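PDB 2HRA: glutamate--tRNA ligase, cytoplasmic from Saccharomyces cerevisiae, which attaches glutamate to tRNA(Glu) by way of a glutamyl-adenylate, and uses the N-terminal GST-like domain described here to join a complex with methionyl-tRNA synthetase and the cofactor Arc1p. Local coordinates for residues C142-R147 / W167-E172; L112-E117 / I155-D161; M19-L23 / N49-I53. All blocks are in the same frame, centred on the assembly; numbering follows the deposited sequence.

Contact 1: C142-R147 / W167-E172; sequences CWGALR and WYTLLE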
ATOM      1  N   CYS A 142      -1.219   4.022   4.018  1.00 25.82           N
ATOM      2  CA  CYS A 142      -1.156   5.392   3.514  1.00 25.94           C
ATOM      3  C   CYS A 142      -0.129   5.530   2.413  1.00 25.98           C
ATOM      4  O   CYS A 142      -0.359   6.262   1.439  1.00 25.73           O
ATOM      5  CB  CYS A 142      -0.928   6.406   4.642  1.00 26.36           C
ATOM      6  SG  CYS A 142      -2.311   6.536   5.809  1.00 26.67           S
ATOM      7  N   TRP A 143       0.979   4.812   2.519  1.00 25.45           N
ATOM      8  CA  TRP A 143       1.995   4.885   1.472  1.00 26.84           C
ATOM      9  C   TRP A 143       1.489   4.287   0.166  1.00 27.13           C
ATOM     10  O   TRP A 143       1.619   4.903  -0.901  1.00 27.60           O
ATOM     11  CB  TRP A 143       3.278   4.190   1.862  1.00 26.57           C
ATOM     12  CG  TRP A 143       4.456   4.632   1.009  1.00 26.15           C
ATOM     13  CD1 TRP A 143       5.333   5.596   1.325  1.00 26.71           C
ATOM     14  CD2 TRP A 143       4.885   4.091  -0.265  1.00 27.14           C
ATOM     15  NE1 TRP A 143       6.282   5.713   0.337  1.00 27.48           N
ATOM     16  CE2 TRP A 143       6.017   4.809  -0.656  1.00 25.78           C
ATOM     17  CE3 TRP A 143       4.392   3.088  -1.125  1.00 26.83           C
ATOM     18  CZ2 TRP A 143       6.689   4.563  -1.866  1.00 27.70           C
ATOM     19  CZ3 TRP A 143       5.053   2.842  -2.302  1.00 25.99           C
ATOM     20  CH2 TRP A 143       6.201   3.566  -2.659  1.00 25.65           C
ATOM     21  N   GLY A 144       0.901   3.104   0.253  1.00 27.59           N
ATOM     22  CA  GLY A 144       0.288   2.449  -0.905  1.00 27.89           C
ATOM     23  C   GLY A 144      -0.779   3.289  -1.560  1.00 28.35           C
ATOM     24  O   GLY A 144      -0.789   3.461  -2.778  1.00 29.72           O
ATOM     25  N   ALA A 145      -1.665   3.862  -0.756  1.00 29.58           N
ATOM     26  CA  ALA A 145      -2.717   4.739  -1.268  1.00 29.12           C
ATOM     27  C   ALA A 145      -2.105   5.894  -2.074  1.00 30.00           C
ATOM     28  O   ALA A 145      -2.551   6.190  -3.188  1.00 29.92           O
ATOM     29  CB  ALA A 145      -3.596   5.261  -0.118  1.00 28.86           C
ATOM     30  N   LEU A 146      -1.083   6.558  -1.538  1.00 30.01           N
ATOM     31  CA  LEU A 146      -0.494   7.716  -2.259  1.00 29.97           C
ATOM     32  C   LEU A 146       0.295   7.297  -3.507  1.00 29.04           C
ATOM     33  O   LEU A 146       0.282   8.003  -4.539  1.00 29.61           O
ATOM     34  CB  LEU A 146       0.365   8.587  -1.306  1.00 31.40           C
ATOM     35  CG  LEU A 146      -0.389   9.228  -0.116  1.00 32.45           C
ATOM     36  CD1 LEU A 146       0.613   9.886   0.845  1.00 34.60           C
ATOM     37  CD2 LEU A 146      -1.424  10.248  -0.564  1.00 31.59           C
ATOM     38  N   ARG A 147       0.937   6.136  -3.454  1.00 28.35           N
ATOM     39  CA  ARG A 147       1.610   5.567  -4.623  1.00 28.74           C
ATOM     40  C   ARG A 147       0.598   5.362  -5.740  1.00 28.79           C
ATOM     41  O   ARG A 147       0.897   5.592  -6.900  1.00 27.46           O
ATOM     42  CB  ARG A 147       2.304   4.231  -4.304  1.00 28.88           C
ATOM     43  CG  ARG A 147       3.115   3.603  -5.451  1.00 28.45           C
ATOM     44  CD  ARG A 147       4.088   4.626  -6.033  1.00 30.93           C
ATOM     45  NE  ARG A 147       4.823   4.154  -7.195  1.00 30.61           N
ATOM     46  CZ  ARG A 147       4.408   4.265  -8.446  1.00 32.65           C
ATOM     47  NH1 ARG A 147       3.235   4.822  -8.744  1.00 33.34           N
ATOM     48  NH2 ARG A 147       5.170   3.796  -9.406  1.00 33.57           N
ATOM     49  N   TRP A 167       8.435  11.697   4.915  1.00 28.49           N
ATOM     50  CA  TRP A 167       7.969  10.346   5.260  1.00 28.61           C
ATOM     51  C   TRP A 167       7.832   9.431   4.027  1.00 28.61           C
ATOM     52  O   TRP A 167       8.176   8.264   4.105  1.00 28.48           O
ATOM     53  CB  TRP A 167       6.653  10.454   6.026  1.00 28.31           C
ATOM     54  CG  TRP A 167       5.800   9.243   6.121  1.00 27.84           C
ATOM     55  CD1 TRP A 167       5.805   8.315   7.111  1.00 25.71           C
ATOM     56  CD2 TRP A 167       4.739   8.872   5.224  1.00 24.31           C
ATOM     57  NE1 TRP A 167       4.818   7.385   6.881  1.00 27.77           N
ATOM     58  CE2 TRP A 167       4.159   7.698   5.725  1.00 25.83           C
ATOM     59  CE3 TRP A 167       4.200   9.449   4.067  1.00 27.23           C
ATOM     60  CZ2 TRP A 167       3.090   7.051   5.093  1.00 27.44           C
ATOM     61  CZ3 TRP A 167       3.123   8.796   3.422  1.00 26.32           C
ATOM     62  CH2 TRP A 167       2.597   7.620   3.929  1.00 26.27           C
ATOM     63  N   TYR A 168       7.295   9.958   2.929  1.00 28.77           N
ATOM     64  CA  TYR A 168       7.102   9.195   1.692  1.00 28.91           C
ATOM     65  C   TYR A 168       8.471   8.803   1.089  1.00 29.63           C
ATOM     66  O   TYR A 168       8.697   7.646   0.722  1.00 30.43           O
ATOM     67  CB  TYR A 168       6.230   9.969   0.685  1.00 28.55           C
ATOM     68  CG  TYR A 168       5.880   9.168  -0.564  1.00 28.10           C
ATOM     69  CD1 TYR A 168       4.675   8.504  -0.668  1.00 30.65           C
ATOM     70  CD2 TYR A 168       6.769   9.075  -1.641  1.00 29.91           C
ATOM     71  CE1 TYR A 168       4.372   7.731  -1.797  1.00 28.61           C
ATOM     72  CE2 TYR A 168       6.472   8.322  -2.765  1.00 26.15           C
ATOM     73  CZ  TYR A 168       5.264   7.646  -2.828  1.00 28.59           C
ATOM     74  OH  TYR A 168       4.938   6.882  -3.927  1.00 28.58           O
ATOM     75  N   THR A 169       9.391   9.755   1.029  1.00 29.54           N
ATOM     76  CA  THR A 169      10.756   9.496   0.567  1.00 30.39           C
ATOM     77  C   THR A 169      11.508   8.502   1.458  1.00 30.27           C
ATOM     78  O   THR A 169      12.218   7.624   0.944  1.00 30.04           O
ATOM     79  CB  THR A 169      11.513  10.801   0.485  1.00 31.21           C
ATOM     80  OG1 THR A 169      10.777  11.659  -0.394  1.00 30.97           O
ATOM     81  CG2 THR A 169      12.943  10.616  -0.046  1.00 32.79           C
ATOM     82  N   LEU A 170      11.336   8.613   2.767  1.00 29.76           N
ATOM     83  CA  LEU A 170      11.963   7.670   3.681  1.00 30.59           C
ATOM     84  C   LEU A 170      11.539   6.262   3.293  1.00 30.92           C
ATOM     85  O   LEU A 170      12.378   5.406   2.975  1.00 30.98           O
ATOM     86  CB  LEU A 170      11.558   7.950   5.131  1.00 30.04           C
ATOM     87  CG  LEU A 170      12.175   6.992   6.156  1.00 30.19           C
ATOM     88  CD1 LEU A 170      13.724   6.996   6.103  1.00 28.62           C
ATOM     89  CD2 LEU A 170      11.642   7.389   7.514  1.00 31.18           C
ATOM     90  N   LEU A 171      10.227   6.038   3.292  1.00 31.77           N
ATOM     91  CA  LEU A 171       9.679   4.725   2.973  1.00 31.84           C
ATOM     92  C   LEU A 171      10.016   4.266   1.544  1.00 32.35           C
ATOM     93  O   LEU A 171      10.300   3.091   1.330  1.00 31.62           O
ATOM     94  CB  LEU A 171       8.160   4.681   3.231  1.00 31.69           C
ATOM     95  CG  LEU A 171       7.804   4.693   4.724  1.00 30.29           C
ATOM     96  CD1 LEU A 171       6.322   4.932   4.940  1.00 30.15           C
ATOM     97  CD2 LEU A 171       8.248   3.389   5.429  1.00 30.23           C
ATOM     98  N   GLU A 172      10.033   5.193   0.591  1.00 33.17           N
ATOM     99  CA  GLU A 172      10.388   4.865  -0.788  1.00 34.33           C
ATOM    100  C   GLU A 172      11.821   4.291  -0.915  1.00 34.69           C
ATOM    101  O   GLU A 172      12.054   3.416  -1.741  1.00 35.21           O
ATOM    102  CB  GLU A 172      10.211   6.091  -1.684  1.00 34.61           C
ATOM    103  CG  GLU A 172      10.431   5.856  -3.167  1.00 36.84           C
ATOM    104  CD  GLU A 172      10.343   7.144  -3.955  1.00 39.92           C
ATOM    105  OE1 GLU A 172       9.548   7.201  -4.907  1.00 42.76           O
ATOM    106  OE2 GLU A 172      11.066   8.114  -3.613  1.00 44.84           O
TER

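Contact 2: L112-E117 / I155-D161; sequences LSQSLE and IIKNKVD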
ATOM      1  N   LEU A 112      -8.464  15.663  -1.244  1.00 26.04           N
ATOM      2  CA  LEU A 112      -7.131  15.100  -1.085  1.00 26.87           C
ATOM      3  C   LEU A 112      -6.238  16.103  -0.344  1.00 25.74           C
ATOM      4  O   LEU A 112      -5.456  15.750   0.511  1.00 25.87           O
ATOM      5  CB  LEU A 112      -6.549  14.762  -2.459  1.00 27.44           C
ATOM      6  CG  LEU A 112      -5.230  13.991  -2.511  1.00 29.15           C
ATOM      7  CD1 LEU A 112      -5.319  12.683  -1.687  1.00 26.78           C
ATOM      8  CD2 LEU A 112      -4.822  13.684  -3.953  1.00 26.20           C
ATOM      9  N   SER A 113      -6.369  17.374  -0.682  1.00 25.74           N
ATOM     10  CA  SER A 113      -5.671  18.453   0.042  1.00 25.92           C
ATOM     11  C   SER A 113      -5.884  18.385   1.568  1.00 27.60           C
ATOM     12  O   SER A 113      -4.920  18.400   2.372  1.00 27.14           O
ATOM     13  CB  SER A 113      -6.099  19.811  -0.555  1.00 26.26           C
ATOM     14  OG  SER A 113      -5.523  19.908  -1.839  1.00 26.90           O
ATOM     15  N   GLN A 114      -7.144  18.244   1.968  1.00 27.55           N
ATOM     16  CA  GLN A 114      -7.475  18.194   3.378  1.00 28.36           C
ATOM     17  C   GLN A 114      -6.874  16.957   4.011  1.00 27.84           C
ATOM     18  O   GLN A 114      -6.344  17.003   5.121  1.00 27.90           O
ATOM     19  CB  GLN A 114      -8.982  18.118   3.584  1.00 28.42           C
ATOM     20  CG  GLN A 114      -9.812  19.283   3.087  1.00 34.95           C
ATOM     21  CD  GLN A 114     -11.325  19.012   3.278  1.00 41.24           C
ATOM     22  OE1 GLN A 114     -11.750  18.537   4.350  1.00 46.02           O
ATOM     23  NE2 GLN A 114     -12.131  19.281   2.232  1.00 44.62           N
ATOM     24  N   SER A 115      -7.007  15.827   3.335  1.00 28.50           N
ATOM     25  CA  SER A 115      -6.575  14.548   3.926  1.00 28.51           C
ATOM     26  C   SER A 115      -5.046  14.564   4.079  1.00 27.99           C
ATOM     27  O   SER A 115      -4.484  14.093   5.071  1.00 27.80           O
ATOM     28  CB  SER A 115      -7.079  13.375   3.059  1.00 28.91           C
ATOM     29  OG  SER A 115      -8.507  13.449   2.896  1.00 33.45           O
ATOM     30  N   LEU A 116      -4.369  15.106   3.085  1.00 25.78           N
ATOM     31  CA  LEU A 116      -2.931  15.263   3.128  1.00 26.35           C
ATOM     32  C   LEU A 116      -2.475  16.209   4.238  1.00 26.36           C
ATOM     33  O   LEU A 116      -1.372  16.064   4.769  1.00 25.76           O
ATOM     34  CB  LEU A 116      -2.410  15.781   1.761  1.00 25.57           C
ATOM     35  CG  LEU A 116      -2.336  14.762   0.618  1.00 26.04           C
ATOM     36  CD1 LEU A 116      -2.092  15.445  -0.725  1.00 23.99           C
ATOM     37  CD2 LEU A 116      -1.248  13.696   0.932  1.00 25.97           C
ATOM     38  N   GLU A 117      -3.316  17.178   4.590  1.00 27.34           N
ATOM     39  CA  GLU A 117      -2.989  18.110   5.679  1.00 28.04           C
ATOM     40  C   GLU A 117      -3.058  17.398   7.006  1.00 28.44           C
ATOM     41  O   GLU A 117      -2.225  17.620   7.893  1.00 27.99           O
ATOM     42  CB  GLU A 117      -3.940  19.294   5.687  1.00 29.33           C
ATOM     43  CG  GLU A 117      -3.683  20.346   6.770  1.00 31.54           C
ATOM     44  CD  GLU A 117      -2.235  20.804   6.867  1.00 37.58           C
ATOM     45  OE1 GLU A 117      -1.679  21.136   5.806  1.00 37.16           O
ATOM     46  OE2 GLU A 117      -1.662  20.803   7.997  1.00 36.81           O
ATOM     47  N   ILE A 155       0.252  18.209  -4.912  1.00 27.66           N
ATOM     48  CA  ILE A 155      -0.396  18.811  -3.753  1.00 26.39           C
ATOM     49  C   ILE A 155       0.567  18.906  -2.587  1.00 25.97           C
ATOM     50  O   ILE A 155       0.674  19.952  -1.915  1.00 24.00           O
ATOM     51  CB  ILE A 155      -1.660  18.098  -3.367  1.00 25.87           C
ATOM     52  CG1 ILE A 155      -2.695  18.255  -4.477  1.00 26.34           C
ATOM     53  CG2 ILE A 155      -2.238  18.710  -2.064  1.00 28.03           C
ATOM     54  CD1 ILE A 155      -3.924  17.486  -4.231  1.00 28.07           C
ATOM     55  N   ILE A 156       1.285  17.814  -2.391  1.00 25.83           N
ATOM     56  CA  ILE A 156       2.243  17.687  -1.335  1.00 27.42           C
ATOM     57  C   ILE A 156       3.304  18.770  -1.474  1.00 27.38           C
ATOM     58  O   ILE A 156       3.752  19.350  -0.498  1.00 27.85           O
ATOM     59  CB  ILE A 156       2.913  16.304  -1.402  1.00 27.32           C
ATOM     60  CG1 ILE A 156       1.956  15.232  -0.881  1.00 28.03           C
ATOM     61  CG2 ILE A 156       4.262  16.304  -0.642  1.00 28.56           C
ATOM     62  CD1 ILE A 156       2.350  13.831  -1.320  1.00 26.55           C
ATOM     63  N   LYS A 157       3.700  19.032  -2.702  1.00 27.76           N
ATOM     64  CA  LYS A 157       4.696  20.063  -2.967  1.00 27.55           C
ATOM     65  C   LYS A 157       4.138  21.467  -2.774  1.00 26.44           C
ATOM     66  O   LYS A 157       4.649  22.258  -1.982  1.00 26.87           O
ATOM     67  CB  LYS A 157       5.236  19.862  -4.364  1.00 28.43           C
ATOM     68  CG  LYS A 157       6.033  21.026  -4.871  1.00 30.89           C
ATOM     69  CD  LYS A 157       6.638  20.699  -6.210  1.00 35.76           C
ATOM     70  CE  LYS A 157       7.245  21.931  -6.811  1.00 38.57           C
ATOM     71  NZ  LYS A 157       8.304  22.511  -5.918  1.00 41.94           N
ATOM     72  N   ASN A 158       3.042  21.751  -3.460  1.00 25.51           N
ATOM     73  CA  ASN A 158       2.514  23.121  -3.582  1.00 24.54           C
ATOM     74  C   ASN A 158       1.835  23.628  -2.288  1.00 24.29           C
ATOM     75  O   ASN A 158       1.744  24.832  -2.058  1.00 22.51           O
ATOM     76  CB  ASN A 158       1.567  23.176  -4.770  1.00 24.81           C
ATOM     77  CG  ASN A 158       2.323  23.223  -6.108  1.00 26.25           C
ATOM     78  OD1 ASN A 158       3.305  23.932  -6.225  1.00 31.31           O
ATOM     79  ND2 ASN A 158       1.862  22.493  -7.097  1.00 25.20           N
ATOM     80  N   LYS A 159       1.377  22.700  -1.450  1.00 23.15           N
ATOM     81  CA  LYS A 159       0.800  23.018  -0.121  1.00 23.25           C
ATOM     82  C   LYS A 159       1.764  22.698   1.002  1.00 23.13           C
ATOM     83  O   LYS A 159       1.412  22.727   2.156  1.00 23.65           O
ATOM     84  CB  LYS A 159      -0.562  22.342   0.074  1.00 23.79           C
ATOM     85  CG  LYS A 159      -1.601  22.798  -0.987  1.00 24.46           C
ATOM     86  CD  LYS A 159      -3.019  22.629  -0.509  1.00 28.35           C
ATOM     87  CE  LYS A 159      -4.068  23.203  -1.412  1.00 27.72           C
ATOM     88  NZ  LYS A 159      -3.949  22.761  -2.823  1.00 31.29           N
ATOM     89  N   VAL A 160       2.997  22.393   0.630  1.00 23.86           N
ATOM     90  CA  VAL A 160       4.144  22.327   1.524  1.00 23.22           C
ATOM     91  C   VAL A 160       3.879  21.376   2.646  1.00 24.44           C
ATOM     92  O   VAL A 160       4.117  21.700   3.793  1.00 25.19           O
ATOM     93  CB  VAL A 160       4.564  23.713   2.072  1.00 23.90           C
ATOM     94  CG1 VAL A 160       5.990  23.607   2.667  1.00 24.53           C
ATOM     95  CG2 VAL A 160       4.495  24.809   0.981  1.00 20.41           C
ATOM     96  N   ASP A 161       3.407  20.190   2.279  1.00 25.02           N
ATOM     97  CA  ASP A 161       3.244  19.052   3.187  1.00 23.68           C
ATOM     98  C   ASP A 161       4.551  18.322   3.275  1.00 24.78           C
ATOM     99  O   ASP A 161       4.704  17.230   2.724  1.00 24.42           O
ATOM    100  CB  ASP A 161       2.158  18.110   2.653  1.00 24.12           C
ATOM    101  CG  ASP A 161       0.785  18.756   2.621  1.00 22.91           C
ATOM    102  OD1 ASP A 161       0.484  19.629   3.466  1.00 23.35           O
ATOM    103  OD2 ASP A 161      -0.046  18.385   1.765  1.00 29.30           O
TER
HETATM  104  O   HOH W   1      -2.506  19.663   1.864  1.00 25.51           O

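Contact 3: M19-L23 / N49-I53; sequences MPSTL and NSIAI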
ATOM      1  N   MET A  19       1.241 -24.654   3.425  1.00 37.51           N
ATOM      2  CA  MET A  19       0.946 -24.107   2.058  1.00 37.19           C
ATOM      3  C   MET A  19       0.563 -22.632   2.164  1.00 35.55           C
ATOM      4  O   MET A  19      -0.287 -22.268   2.969  1.00 35.65           O
ATOM      5  CB  MET A  19      -0.181 -24.900   1.382  1.00 38.84           C
ATOM      6  CG  MET A  19      -0.062 -25.014  -0.152  1.00 40.96           C
ATOM      7  SD  MET A  19       1.419 -25.888  -0.762  1.00 46.54           S
ATOM      8  CE  MET A  19       1.698 -25.030  -2.327  1.00 43.72           C
ATOM      9  N   PRO A  20       1.198 -21.777   1.358  1.00 33.25           N
ATOM     10  CA  PRO A  20       1.007 -20.337   1.538  1.00 32.13           C
ATOM     11  C   PRO A  20      -0.418 -19.867   1.248  1.00 31.67           C
ATOM     12  O   PRO A  20      -1.178 -20.576   0.605  1.00 31.56           O
ATOM     13  CB  PRO A  20       1.999 -19.730   0.547  1.00 31.58           C
ATOM     14  CG  PRO A  20       2.263 -20.778  -0.444  1.00 32.04           C
ATOM     15  CD  PRO A  20       2.124 -22.081   0.255  1.00 32.85           C
ATOM     16  N   SER A  21      -0.793 -18.709   1.776  1.00 31.60           N
ATOM     17  CA  SER A  21      -1.967 -17.997   1.283  1.00 31.25           C
ATOM     18  C   SER A  21      -1.608 -17.482  -0.074  1.00 31.01           C
ATOM     19  O   SER A  21      -0.419 -17.326  -0.390  1.00 30.88           O
ATOM     20  CB  SER A  21      -2.305 -16.806   2.159  1.00 31.84           C
ATOM     21  OG  SER A  21      -2.807 -17.207   3.407  1.00 33.62           O
ATOM     22  N   THR A  22      -2.625 -17.170  -0.875  1.00 30.70           N
ATOM     23  CA  THR A  22      -2.385 -16.577  -2.186  1.00 30.00           C
ATOM     24  C   THR A  22      -2.940 -15.163  -2.198  1.00 29.38           C
ATOM     25  O   THR A  22      -4.066 -14.942  -1.733  1.00 29.05           O
ATOM     26  CB  THR A  22      -3.038 -17.400  -3.295  1.00 30.44           C
ATOM     27  OG1 THR A  22      -2.569 -18.746  -3.184  1.00 30.13           O
ATOM     28  CG2 THR A  22      -2.667 -16.838  -4.677  1.00 29.59           C
ATOM     29  N   LEU A  23      -2.122 -14.219  -2.665  1.00 28.29           N
ATOM     30  CA  LEU A  23      -2.566 -12.843  -2.923  1.00 27.87           C
ATOM     31  C   LEU A  23      -2.506 -12.546  -4.408  1.00 27.84           C
ATOM     32  O   LEU A  23      -1.430 -12.462  -4.999  1.00 26.93           O
ATOM     33  CB  LEU A  23      -1.700 -11.821  -2.174  1.00 27.51           C
ATOM     34  CG  LEU A  23      -2.035 -10.317  -2.368  1.00 27.76           C
ATOM     35  CD1 LEU A  23      -3.442 -10.028  -1.913  1.00 22.28           C
ATOM     36  CD2 LEU A  23      -1.005  -9.417  -1.657  1.00 26.38           C
ATOM     37  N   ASN A  49       7.769 -17.329   2.403  1.00 27.19           N
ATOM     38  CA  ASN A  49       6.837 -18.306   1.875  1.00 28.91           C
ATOM     39  C   ASN A  49       5.503 -18.301   2.607  1.00 28.60           C
ATOM     40  O   ASN A  49       4.826 -19.325   2.668  1.00 28.81           O
ATOM     41  CB  ASN A  49       7.437 -19.703   1.923  1.00 29.35           C
ATOM     42  CG  ASN A  49       6.693 -20.676   1.054  1.00 32.73           C
ATOM     43  OD1 ASN A  49       6.323 -21.761   1.496  1.00 34.77           O
ATOM     44  ND2 ASN A  49       6.432 -20.273  -0.189  1.00 37.50           N
ATOM     45  N   SER A  50       5.118 -17.157   3.159  1.00 28.28           N
ATOM     46  CA  SER A  50       3.831 -17.059   3.865  1.00 28.15           C
ATOM     47  C   SER A  50       2.682 -16.775   2.893  1.00 28.15           C
ATOM     48  O   SER A  50       1.546 -17.259   3.083  1.00 27.63           O
ATOM     49  CB  SER A  50       3.914 -16.021   4.995  1.00 28.41           C
ATOM     50  OG  SER A  50       4.593 -16.598   6.123  1.00 27.20           O
ATOM     51  N   ILE A  51       3.003 -16.027   1.836  1.00 28.02           N
ATOM     52  CA  ILE A  51       2.021 -15.574   0.846  1.00 28.43           C
ATOM     53  C   ILE A  51       2.630 -15.729  -0.540  1.00 28.42           C
ATOM     54  O   ILE A  51       3.720 -15.225  -0.798  1.00 28.97           O
ATOM     55  CB  ILE A  51       1.671 -14.079   1.023  1.00 28.04           C
ATOM     56  CG1 ILE A  51       1.147 -13.816   2.436  1.00 28.76           C
ATOM     57  CG2 ILE A  51       0.621 -13.625  -0.005  1.00 28.29           C
ATOM     58  CD1 ILE A  51       1.033 -12.340   2.781  1.00 26.27           C
ATOM     59  N   ALA A  52       1.918 -16.419  -1.418  1.00 28.82           N
ATOM     60  CA  ALA A  52       2.319 -16.584  -2.803  1.00 29.07           C
ATOM     61  C   ALA A  52       1.623 -15.485  -3.596  1.00 29.90           C
ATOM     62  O   ALA A  52       0.422 -15.304  -3.457  1.00 29.93           O
ATOM     63  CB  ALA A  52       1.898 -17.961  -3.306  1.00 28.97           C
ATOM     64  N   ILE A  53       2.375 -14.724  -4.381  1.00 30.81           N
ATOM     65  CA  ILE A  53       1.815 -13.608  -5.120  1.00 31.77           C
ATOM     66  C   ILE A  53       1.455 -14.103  -6.508  1.00 32.35           C
ATOM     67  O   ILE A  53       2.234 -14.795  -7.134  1.00 33.03           O
ATOM     68  CB  ILE A  53       2.786 -12.417  -5.176  1.00 32.43           C
ATOM     69  CG1 ILE A  53       3.053 -11.912  -3.754  1.00 32.61           C
ATOM     70  CG2 ILE A  53       2.229 -11.316  -6.052  1.00 31.88           C
ATOM     71  CD1 ILE A  53       4.128 -10.851  -3.652  1.00 33.82           C
TER

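Contact 1: C142-R147 / W167-E172
Trp143 of helix 137-148 packs as a knob into a hole on helix 162-172 formed by Trp167, Tyr168, Leu171 and Glu172. The helix segments cross nearly at right angles (97°) with axes 10.9 Å apart, a separation the long indole bridges. Trp143 CB lies beside the rim of Trp167, 4.1 Å from its CH2. With CG anti to the backbone N (chi1 -161°), the indole swings across to the other helix. CD1 meets Leu171 CB at 3.5 Å, and this edge of the pyrrole ring faces the six-membered ring of Trp167 in an edge-to-face pair with planes 62° apart. NE1 donates to Tyr168 O over 3.1 Å; the bond is almost straight, lies in the indole plane and uses a carbonyl lone pair. The five-membered ring lies over one face of Tyr168 as an offset stack, centroids 4.0 Å apart, with NE1 above that face; farther out CZ2 comes near Tyr168 CZ and also reaches Glu172 CB. Trp143 CH2, at the far end, approaches Tyr168 OH at 3.8 Å. Leu146 CD1 meets the edge of the Trp167 ring near its plane, and Arg147 CD comes to 3.2 Å from Tyr168 OH.

The cluster belongs to the all-helical C-terminal half of the GST fold, and helix 162-172 lies within a region that interacts with Arc1p. Asp139 takes the indole NH of Trp167, and Phe177 adds another edge-to-face partner to Trp143. Tyr168 O serves both Glu172 N and Trp143 NE1: the buried indole NH is satisfied while its ring remains stacked, which fixes the indole's rotation.

Contact 2: L112-E117 / I155-D161
Leu116 and Ile155 join helix 109-122 to the end of helix 152-158, which closes in a Schellman motif within the helical half of this GST-like domain. Val160, with positive phi, is the C-prime residue; Asp161 N returns to Ile156 O and Val160 N to Lys157 O, turning the chain toward helix 162-172.

Apolar packing forms the buried side. Leu116 CD1 meets Ile155 CG2 at 3.5 Å, the two side chains crossing at about a right angle, and its CD2 branch reaches Ile156 CG1. Ile155 CG1 stands anti to its carbonyl carbon (chi1 -65°), which carries CD1 to Leu112 CD2 at 3.9 Å.

Polar contacts lie beside this core; Lys159 and Glu117 are exposed, Asp161 is buried. Lys159 NZ gives Ser113 OG a weak bond of 3.4 Å; that hydroxyl is also bonded to Phe109 O, one turn back. Glu117 OE1 and Asp161 OD1 stand 3.5 Å apart with carboxylate planes at 62°, a like-charge approach that may raise the proton affinity of one of them. Lys159 and Asp161 fall in a region that interacts with Arc1p. One water bridges the segments, donating to Ser113 O and to Asp161 OD2, at 2.8 Å each.

Contact 3: M19-L23 / N49-I53
Leu23 and Ile51 pack on the helix-facing side of two parallel strands, in the tighter part of this contact. Ile51 CG2, anti to its backbone N with CG1 at chi1 -57°, touches Leu23 CB at 3.7 Å, and both residues lie against Ala40 of helix 34-46. That helix makes the beta-alpha-beta crossover between strands 21-26 and 51-56, a unit of the thioredoxin-like half of a GST fold. Pro20 is closely packed too, its ring laid across the start of the other strand: Pro20 CG reaches Ala52 CB at 4.0 Å, and Pro20 CB rests against Asn49 O and Ser50 O.

The backbones are pinned in regular parallel register, Ser21 beside Ile51, Thr22 beside Ala52 and Leu23 beside Ile53. Ala52 N donates to Ser21 O at 2.7 Å, and Leu23 N to Ala52 O at 2.9 Å. The first bond of the series, Ser21 N to Ser50 O, is more bent, at 146°. Between them Ile51 CA lies 3.2 Å from Ser21 O and Thr22 CA 3.3 Å from Ala52 O, CA-H...O contacts that lend each acceptor a second, weaker partner.

Thr22 and Ala52, on the other face, are partly exposed. Thr22 overlaps little with the other strand, its CG2 meeting the Ala52 carbonyl oxygen, and Asn49 is exposed.

Ser21 OG turns to Lys80, and Asn44 of the crossover helix binds both Ser50 N and Ile51 O. The chemistry therefore divides: main-chain bonds set the register, branched aliphatic groups seal the strands to their helix, and polar side chains secure the beginnings of the strands.

Contacts 1 and 2 belong to the helical half of the domain and lie 14 Å apart between centres. They touch directly: Leu146 CD2 of contact 1 packs on Leu116 CD2 of contact 2 at 3.8 Å. Their segments alternate along the chain, and both include residues of the 159-175 region that interacts with Arc1p. Contact 3, in the sheet half, is closed before either begins; its centre is 24 Å from contact 1 and 36 Å from contact 2, which lies across the centre of the chain. Helix 34-46 packs against both halves, touching Leu23 and Ile51 of contact 3 and, through Ile38, Trp143 of contact 1. None lies in the catalytic part, absent from this N-terminal domain.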